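Local coordinates for protein CysE, serine acetyltransferase (Brucella abortus, PDB 4HZD) that probably transfers an acetyl group from acetyl-coenzyme A to serine, the activating step of cysteine biosynthesis, and binds coenzyme A on a left-handed beta-helix, at residues A[128-132]-A[133-137]; A[38-41]-A[42-46]. All coordinates share one frame; numbering follows the deposited sequence.

Contact 1 (A[128-132]-A[133-137]); sequences HWLYK and QGRKD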
loop_
_atom_site.group_PDB
_atom_site.type_symbol
_atom_site.label_atom_id
_atom_site.label_comp_id
_atom_site.label_asym_id
_atom_site.label_seq_id
_atom_site.Cartn_x
_atom_site.Cartn_y
_atom_site.Cartn_z
ATOM N N HIS A 128 -9.280 -19.279 -17.039
ATOM C CA HIS A 128 -9.721 -20.171 -18.128
ATOM C C HIS A 128 -11.004 -19.640 -18.762
ATOM O O HIS A 128 -11.125 -19.548 -19.983
ATOM C CB HIS A 128 -9.906 -21.610 -17.603
ATOM C CG HIS A 128 -10.338 -22.605 -18.672
ATOM N ND1 HIS A 128 -9.497 -23.055 -19.641
ATOM C CD2 HIS A 128 -11.575 -23.246 -18.894
ATOM C CE1 HIS A 128 -10.163 -23.922 -20.442
ATOM N NE2 HIS A 128 -11.430 -24.036 -19.983
ATOM N N TRP A 129 -11.966 -19.309 -17.919
ATOM C CA TRP A 129 -13.198 -18.666 -18.368
ATOM C C TRP A 129 -12.939 -17.358 -19.161
ATOM O O TRP A 129 -13.474 -17.148 -20.290
ATOM C CB TRP A 129 -14.107 -18.446 -17.147
ATOM C CG TRP A 129 -15.418 -17.796 -17.510
ATOM C CD1 TRP A 129 -16.462 -18.333 -18.278
ATOM C CD2 TRP A 129 -15.832 -16.424 -17.214
ATOM N NE1 TRP A 129 -17.473 -17.411 -18.421
ATOM C CE2 TRP A 129 -17.154 -16.250 -17.820
ATOM C CE3 TRP A 129 -15.255 -15.354 -16.529
ATOM C CZ2 TRP A 129 -17.844 -15.059 -17.722
ATOM C CZ3 TRP A 129 -15.967 -14.164 -16.419
ATOM C CH2 TRP A 129 -17.234 -14.023 -16.998
ATOM N N LEU A 130 -12.128 -16.464 -18.570
ATOM C CA LEU A 130 -11.744 -15.198 -19.223
ATOM C C LEU A 130 -11.130 -15.453 -20.594
ATOM O O LEU A 130 -11.465 -14.765 -21.560
ATOM C CB LEU A 130 -10.743 -14.398 -18.340
ATOM C CG LEU A 130 -11.414 -13.867 -17.069
ATOM C CD1 LEU A 130 -10.402 -13.207 -16.162
ATOM C CD2 LEU A 130 -12.519 -12.865 -17.396
ATOM N N TYR A 131 -10.234 -16.448 -20.666
ATOM C CA TYR A 131 -9.510 -16.779 -21.908
ATOM C C TYR A 131 -10.520 -17.197 -22.989
ATOM O O TYR A 131 -10.470 -16.688 -24.111
ATOM C CB TYR A 131 -8.469 -17.869 -21.639
ATOM C CG TYR A 131 -7.522 -18.224 -22.777
ATOM C CD1 TYR A 131 -6.413 -17.429 -23.073
ATOM C CD2 TYR A 131 -7.738 -19.364 -23.557
ATOM C CE1 TYR A 131 -5.555 -17.763 -24.103
ATOM C CE2 TYR A 131 -6.867 -19.717 -24.591
ATOM C CZ TYR A 131 -5.782 -18.915 -24.854
ATOM O OH TYR A 131 -4.894 -19.289 -25.855
ATOM N N LYS A 132 -11.480 -18.038 -22.609
ATOM C CA LYS A 132 -12.527 -18.514 -23.552
ATOM C C LYS A 132 -13.445 -17.368 -23.983
ATOM O O LYS A 132 -14.073 -17.431 -25.038
ATOM C CB LYS A 132 -13.390 -19.627 -22.926
ATOM C CG LYS A 132 -12.719 -20.982 -22.760
ATOM C CD LYS A 132 -13.339 -21.810 -21.620
ATOM C CE LYS A 132 -14.713 -21.321 -21.102
ATOM N NZ LYS A 132 -15.287 -22.056 -19.903
ATOM N N GLN A 133 -13.533 -16.321 -23.166
ATOM C CA GLN A 133 -14.385 -15.158 -23.499
ATOM C C GLN A 133 -13.670 -14.168 -24.434
ATOM O O GLN A 133 -14.232 -13.148 -24.792
ATOM C CB GLN A 133 -14.904 -14.470 -22.239
ATOM C CG GLN A 133 -15.833 -15.316 -21.377
ATOM C CD GLN A 133 -17.132 -15.694 -22.083
ATOM O OE1 GLN A 133 -17.332 -16.851 -22.468
ATOM N NE2 GLN A 133 -18.016 -14.719 -22.263
ATOM N N GLY A 134 -12.443 -14.473 -24.832
ATOM C CA GLY A 134 -11.620 -13.526 -25.623
ATOM C C GLY A 134 -10.923 -12.453 -24.779
ATOM O O GLY A 134 -10.320 -11.513 -25.319
ATOM N N ARG A 135 -10.995 -12.594 -23.450
ATOM C CA ARG A 135 -10.332 -11.684 -22.524
ATOM C C ARG A 135 -8.936 -12.195 -22.136
ATOM O O ARG A 135 -8.644 -12.483 -20.962
ATOM C CB ARG A 135 -11.225 -11.460 -21.288
ATOM C CG ARG A 135 -12.471 -10.643 -21.612
ATOM C CD ARG A 135 -13.396 -10.554 -20.424
ATOM N NE ARG A 135 -12.943 -9.557 -19.446
ATOM C CZ ARG A 135 -13.649 -9.195 -18.375
ATOM N NH1 ARG A 135 -14.822 -9.791 -18.127
ATOM N NH2 ARG A 135 -13.184 -8.257 -17.540
ATOM N N LYS A 136 -8.078 -12.279 -23.145
ATOM C CA LYS A 136 -6.817 -12.998 -23.057
ATOM C C LYS A 136 -5.800 -12.279 -22.210
ATOM O O LYS A 136 -5.027 -12.920 -21.500
ATOM C CB LYS A 136 -6.267 -13.325 -24.467
ATOM C CG LYS A 136 -7.139 -14.395 -25.116
ATOM C CD LYS A 136 -6.689 -14.855 -26.489
ATOM C CE LYS A 136 -7.628 -15.972 -26.922
ATOM N NZ LYS A 136 -7.060 -16.747 -28.051
ATOM N N ASP A 137 -5.813 -10.947 -22.246
ATOM C CA ASP A 137 -4.940 -10.210 -21.355
ATOM C C ASP A 137 -5.291 -10.411 -19.916
ATOM O O ASP A 137 -4.399 -10.678 -19.128
ATOM C CB ASP A 137 -4.810 -8.744 -21.722
ATOM C CG ASP A 137 -3.894 -8.585 -22.856
ATOM O OD1 ASP A 137 -2.674 -8.490 -22.609
ATOM O OD2 ASP A 137 -4.354 -8.680 -24.005
#
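Leu130 and Tyr131 meet Arg135 and Lys136 in a local contact round the turn that ends helix 116-132 and starts helix 136-149, while Trp129 packs on Gln133 one helical turn further on. With CG beside its own backbone N (chi1 -64°), Gln133 sets that methylene over one face of the indole; the bend at chi2 then turns the amide alongside the ring. This CH-pi contact places CG 4.1 Å from the centroid of the five-membered ring of Trp129, and the amide lies nearly parallel to the indole, with 6° between the planes. Trp129 also packs against Met80 and Ala83 of helix 70-83.

The backbone closes in a Schellman motif. Arg135 N donates to Leu130 O (2.9 Å) and Gly134 N to Tyr131 O (3.1 Å), the latter from above the carbonyl plane, while Gly134 adopts positive phi. Gln133 N still makes a helical bond to Trp129 O (3.0 Å), and Arg135 is the N-cap of the next helix, making the link between the helices very short.

Two long side chains of residues 133-137 lie against the preceding turn. Lys136, extended beyond CG, runs over one face of the Tyr131 ring, its CE 4.2 Å from the ring centroid, a CH-pi contact; CG of Lys136 lies 3.7 Å from Tyr131 CD1. The guanidinium of Arg135 lays one face over the methyl CD2 of Leu130, which stands 3.6 Å from the guanidinium plane, offset toward its rim. Its charge is answered across the subunit interface, where Arg135 NE forms a salt bridge with Asp34 of a second subunit.

Contact 2 (A[38-41]-A[42-46]); sequences GAFL and YATIL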
loop_
_atom_site.group_PDB
_atom_site.type_symbol
_atom_site.label_atom_id
_atom_site.label_comp_id
_atom_site.label_asym_id
_atom_site.label_seq_id
_atom_site.Cartn_x
_atom_site.Cartn_y
_atom_site.Cartn_z
ATOM N N GLY A 38 -8.891 -10.833 14.077
ATOM C CA GLY A 38 -10.345 -10.560 13.826
ATOM C C GLY A 38 -10.593 -9.832 12.537
ATOM O O GLY A 38 -11.540 -10.161 11.838
ATOM N N ALA A 39 -9.731 -8.862 12.187
ATOM C CA ALA A 39 -9.930 -8.168 10.908
ATOM C C ALA A 39 -9.842 -9.155 9.759
ATOM O O ALA A 39 -10.682 -9.148 8.856
ATOM C CB ALA A 39 -8.927 -7.040 10.740
ATOM N N PHE A 40 -8.817 -10.015 9.788
ATOM C CA PHE A 40 -8.634 -11.025 8.727
ATOM C C PHE A 40 -9.816 -11.982 8.597
ATOM O O PHE A 40 -10.373 -12.201 7.520
ATOM C CB PHE A 40 -7.351 -11.815 9.037
ATOM C CG PHE A 40 -7.033 -12.909 8.031
ATOM C CD1 PHE A 40 -6.975 -12.638 6.661
ATOM C CD2 PHE A 40 -6.706 -14.200 8.475
ATOM C CE1 PHE A 40 -6.664 -13.671 5.765
ATOM C CE2 PHE A 40 -6.366 -15.207 7.592
ATOM C CZ PHE A 40 -6.329 -14.933 6.227
ATOM N N LEU A 41 -10.200 -12.559 9.713
ATOM C CA LEU A 41 -11.213 -13.582 9.711
ATOM C C LEU A 41 -12.616 -13.045 9.518
ATOM O O LEU A 41 -13.445 -13.735 8.929
ATOM C CB LEU A 41 -11.106 -14.413 10.969
ATOM C CG LEU A 41 -9.806 -15.208 11.115
ATOM C CD1 LEU A 41 -9.638 -15.644 12.558
ATOM C CD2 LEU A 41 -9.845 -16.415 10.177
ATOM N N TYR A 42 -12.905 -11.822 9.990
ATOM C CA TYR A 42 -14.231 -11.232 9.711
ATOM C C TYR A 42 -14.364 -10.763 8.281
ATOM O O TYR A 42 -15.385 -10.990 7.641
ATOM C CB TYR A 42 -14.553 -10.074 10.691
ATOM C CG TYR A 42 -15.264 -10.606 11.934
ATOM C CD1 TYR A 42 -14.579 -11.413 12.835
ATOM C CD2 TYR A 42 -16.606 -10.355 12.168
ATOM C CE1 TYR A 42 -15.185 -11.946 13.943
ATOM C CE2 TYR A 42 -17.242 -10.872 13.308
ATOM C CZ TYR A 42 -16.517 -11.659 14.181
ATOM O OH TYR A 42 -17.045 -12.213 15.303
ATOM N N ALA A 43 -13.309 -10.110 7.768
ATOM C CA ALA A 43 -13.375 -9.554 6.409
ATOM C C ALA A 43 -13.359 -10.677 5.384
ATOM O O ALA A 43 -13.930 -10.542 4.276
ATOM C CB ALA A 43 -12.223 -8.610 6.167
ATOM N N THR A 44 -12.695 -11.788 5.722
ATOM C CA THR A 44 -12.648 -12.857 4.734
ATOM C C THR A 44 -13.733 -13.938 4.854
ATOM O O THR A 44 -14.112 -14.494 3.843
ATOM C CB THR A 44 -11.228 -13.388 4.306
ATOM O OG1 THR A 44 -11.162 -14.828 4.207
ATOM C CG2 THR A 44 -10.043 -12.690 4.924
ATOM N N ILE A 45 -14.196 -14.229 6.073
ATOM C CA ILE A 45 -15.225 -15.250 6.264
ATOM C C ILE A 45 -16.501 -14.646 6.877
ATOM O O ILE A 45 -17.569 -14.732 6.289
ATOM C CB ILE A 45 -14.744 -16.342 7.252
ATOM C CG1 ILE A 45 -13.438 -17.033 6.782
ATOM C CG2 ILE A 45 -15.873 -17.304 7.606
ATOM C CD1 ILE A 45 -13.572 -17.913 5.558
ATOM N N LEU A 46 -16.384 -14.097 8.092
ATOM C CA LEU A 46 -17.583 -13.888 8.925
ATOM C C LEU A 46 -18.538 -12.804 8.388
ATOM O O LEU A 46 -19.738 -12.939 8.519
ATOM C CB LEU A 46 -17.213 -13.718 10.393
ATOM C CG LEU A 46 -16.720 -15.049 10.978
ATOM C CD1 LEU A 46 -15.930 -14.859 12.248
ATOM C CD2 LEU A 46 -17.873 -16.021 11.219
#
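Phe40 holds CG opposite the backbone N across its first torsion (chi1 179°), which leaves the ring beside the carbonyl and near Thr44 one turn on; the exact place of the Thr44 methyl is doubtful. The first torsion of Tyr42 is -90°, setting the edge of its ring beside the carbonyl of Gly38, with Tyr42 CD1 3.4 Å from Gly38 O. Over one face of the same ring sits Leu46 CD1, 3.5 Å above the plane and toward the rim.

Regular i to i+4 bonds run from Tyr42 N to Gly38 O (2.8 Å) and from Ala43 N to Ala39 O (3.0 Å). The last turn then widens to the pi type: Leu41 O is gripped by two donors, Ile45 N at 3.0 Å from above the carbonyl plane and Leu46 N at 3.1 Å within it.

Leu41 and Ile45 pack against helix 18-33, on Ala30 and Ala27 respectively. Phe40 and Thr44 pack on Leu113 of helix 109-113 and on Arg58 of helix 51-63, while Ala39 and Ala43 rest on Ile72 of helix 70-83 in a fourth subunit.

Overall arrangement
Contact 2 comes first along the chain and is a turn inside one helix, whereas contact 1 joins two successive helices. Their centres lie 31 Å apart and their nearest atoms about 20 Å, so within one chain they do not touch. The hexameric assembly brings their surroundings together: Asn33 and Asp34, just before helix 38-46, bind residues 134-135 of another subunit, and Phe40 meets Tyr141 of helix 136-149 of a fifth subunit edge to face. Neither contact includes residues of the coenzyme A pocket, which lies in the left-handed beta-helix; both are local features of the helical part of the chain. A bound magnesium ion lies about 10 Å from the side chain of Ala43.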